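Local coordinates for protein lipoteichoic acid primase (Listeria monocytogenes, PDB 4UOP) that belongs to the sulfatase-like family and has an extracellular catalytic domain that holds a magnesium ion, at residues 344-348 with 349-353. Numbering follows the deposited sequence.
Sequences TVMNL and LGIKT
Met-346 O takes the shortest hydrogen bond here, from Ile-351 N at 2.9 Å. The N-H points almost straight at the oxygen, at 171°, and the donor is tilted from the carbonyl plane. Gly-350 N bonds to Asn-347 O at 3.1 Å and sits above that carbonyl plane. With the positive phi of Gly-350 (70°), these two bonds form a Schellman motif that ends helix 341-348 and turns the chain back along its last turn. Leu-349 N still makes a helical bond to Val-345 O, 3.0 Å long.

Apolar side chains pack across this turn. The Val-345 and Leu-349 side chains run alongside each other, with Val-345 CG1 3.7 Å from Leu-349 CD1. Val-345 CG1 is anti to the backbone N (chi1 170°), which places it against that methyl. The Met-346 chain bends at chi2 and chi3 and brings CE to 4.0 Å from Leu-349 CD1. Nearer its root, Met-346 CB meets Thr-353 CG2, also at 4.0 Å, where the returning chain passes.

The CB of Asn-347 points away from 349-353, and its ND2 bonds to the backbone O of Asp-50. Helix 139-144 packs on Met-346, Leu-349 and Ile-351 through Met-139, Leu-142 and Leu-143. Val-345 and Leu-349 rest on Val-280 and Val-278 of strand 277-283, joining the helix end to the mixed sheet.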
ATOM      1  N   THR B 344       9.048 -18.171  18.795  1.00 18.30           N
ATOM      2  CA  THR B 344      10.020 -19.235  18.647  1.00 18.91           C
ATOM      3  C   THR B 344      11.244 -18.953  19.541  1.00 19.42           C
ATOM      4  O   THR B 344      11.739 -19.832  20.257  1.00 18.77           O
ATOM      5  CB  THR B 344      10.429 -19.393  17.160  1.00 19.07           C
ATOM      6  OG1 THR B 344       9.272 -19.698  16.366  1.00 18.26           O
ATOM      7  CG2 THR B 344      11.463 -20.504  16.952  1.00 20.14           C
ATOM      8  N   VAL B 345      11.735 -17.716  19.492  1.00 17.73           N
ATOM      9  CA  VAL B 345      12.905 -17.339  20.247  1.00 18.62           C
ATOM     10  C   VAL B 345      12.633 -17.280  21.760  1.00 18.45           C
ATOM     11  O   VAL B 345      13.460 -17.727  22.549  1.00 18.67           O
ATOM     12  CB  VAL B 345      13.476 -16.001  19.735  1.00 18.61           C
ATOM     13  CG1 VAL B 345      14.565 -15.476  20.674  1.00 19.82           C
ATOM     14  CG2 VAL B 345      14.035 -16.209  18.339  1.00 19.32           C
ATOM     15  N   MET B 346      11.483 -16.753  22.151  1.00 19.25           N
ATOM     16  CA  MET B 346      11.154 -16.654  23.568  1.00 21.01           C
ATOM     17  C   MET B 346      11.135 -18.053  24.197  1.00 20.88           C
ATOM     18  O   MET B 346      11.598 -18.228  25.330  1.00 20.72           O
ATOM     19  CB  MET B 346       9.815 -15.951  23.792  1.00 21.88           C
ATOM     20  CG  MET B 346       9.760 -14.488  23.362  1.00 23.22           C
ATOM     21  SD  MET B 346      11.036 -13.406  24.075  1.00 26.11           S
ATOM     22  CE  MET B 346      12.351 -13.571  22.862  1.00 25.54           C
ATOM     23  N   ASN B 347      10.625 -19.045  23.470  1.00 19.40           N
ATOM     24  CA  ASN B 347      10.662 -20.417  23.972  1.00 20.32           C
ATOM     25  C   ASN B 347      12.097 -20.913  24.218  1.00 20.30           C
ATOM     26  O   ASN B 347      12.411 -21.472  25.277  1.00 19.99           O
ATOM     27  CB  ASN B 347       9.896 -21.357  23.035  1.00 20.84           C
ATOM     28  CG  ASN B 347       9.986 -22.811  23.467  1.00 20.85           C
ATOM     29  OD1 ASN B 347       9.395 -23.204  24.483  1.00 23.37           O
ATOM     30  ND2 ASN B 347      10.730 -23.606  22.730  1.00 19.99           N
ATOM     31  N   LEU B 348      12.986 -20.710  23.246  1.00 19.66           N
ATOM     32  CA  LEU B 348      14.373 -21.120  23.415  1.00 20.35           C
ATOM     33  C   LEU B 348      15.046 -20.434  24.611  1.00 21.29           C
ATOM     34  O   LEU B 348      15.848 -21.055  25.335  1.00 22.41           O
ATOM     35  CB  LEU B 348      15.178 -20.837  22.132  1.00 20.83           C
ATOM     36  CG  LEU B 348      14.799 -21.692  20.934  1.00 21.72           C
ATOM     37  CD1 LEU B 348      15.490 -21.172  19.676  1.00 21.96           C
ATOM     38  CD2 LEU B 348      15.190 -23.141  21.169  1.00 22.30           C
ATOM     39  N   LEU B 349      14.733 -19.156  24.808  1.00 19.81           N
ATOM     40  CA  LEU B 349      15.328 -18.374  25.885  1.00 21.24           C
ATOM     41  C   LEU B 349      14.675 -18.659  27.249  1.00 22.85           C
ATOM     42  O   LEU B 349      15.108 -18.114  28.246  1.00 23.95           O
ATOM     43  CB  LEU B 349      15.246 -16.885  25.559  1.00 20.72           C
ATOM     44  CG  LEU B 349      16.119 -16.415  24.376  1.00 20.27           C
ATOM     45  CD1 LEU B 349      15.858 -14.943  24.084  1.00 20.82           C
ATOM     46  CD2 LEU B 349      17.590 -16.655  24.620  1.00 21.17           C
ATOM     47  N   GLY B 350      13.639 -19.499  27.269  1.00 23.84           N
ATOM     48  CA  GLY B 350      12.952 -19.870  28.510  1.00 23.90           C
ATOM     49  C   GLY B 350      12.144 -18.747  29.105  1.00 25.71           C
ATOM     50  O   GLY B 350      12.071 -18.613  30.322  1.00 27.36           O
ATOM     51  N   ILE B 351      11.584 -17.895  28.253  1.00 24.83           N
ATOM     52  CA  ILE B 351      10.844 -16.748  28.705  1.00 26.87           C
ATOM     53  C   ILE B 351       9.356 -16.971  28.450  1.00 29.63           C
ATOM     54  O   ILE B 351       8.939 -17.261  27.342  1.00 27.57           O
ATOM     55  CB  ILE B 351      11.356 -15.464  28.028  1.00 27.73           C
ATOM     56  CG1 ILE B 351      12.758 -15.143  28.561  1.00 29.66           C
ATOM     57  CG2 ILE B 351      10.399 -14.302  28.267  1.00 27.52           C
ATOM     58  CD1 ILE B 351      13.490 -14.050  27.817  1.00 31.11           C
ATOM     59  N   LYS B 352       8.561 -16.844  29.507  1.00 32.43           N
ATOM     60  CA  LYS B 352       7.121 -16.948  29.394  1.00 36.59           C
ATOM     61  C   LYS B 352       6.569 -15.631  28.903  1.00 34.10           C
ATOM     62  O   LYS B 352       6.932 -14.567  29.402  1.00 34.52           O
ATOM     63  CB  LYS B 352       6.477 -17.308  30.737  1.00 41.07           C
ATOM     64  CG  LYS B 352       6.587 -18.782  31.090  1.00 45.53           C
ATOM     65  CD  LYS B 352       5.807 -19.664  30.122  1.00 48.02           C
ATOM     66  CE  LYS B 352       5.368 -20.978  30.759  1.00 53.59           C
ATOM     67  NZ  LYS B 352       6.435 -22.021  30.734  1.00 55.86           N
ATOM     68  N   THR B 353       5.680 -15.714  27.930  1.00 33.69           N
ATOM     69  CA  THR B 353       5.091 -14.527  27.317  1.00 33.32           C
ATOM     70  C   THR B 353       3.793 -14.079  27.998  1.00 33.09           C
ATOM     71  O   THR B 353       3.309 -12.975  27.755  1.00 30.26           O
ATOM     72  CB  THR B 353       4.838 -14.787  25.832  1.00 34.04           C
ATOM     73  OG1 THR B 353       3.975 -15.919  25.691  1.00 35.11           O
ATOM     74  CG2 THR B 353       6.176 -15.074  25.117  1.00 34.60           C
TER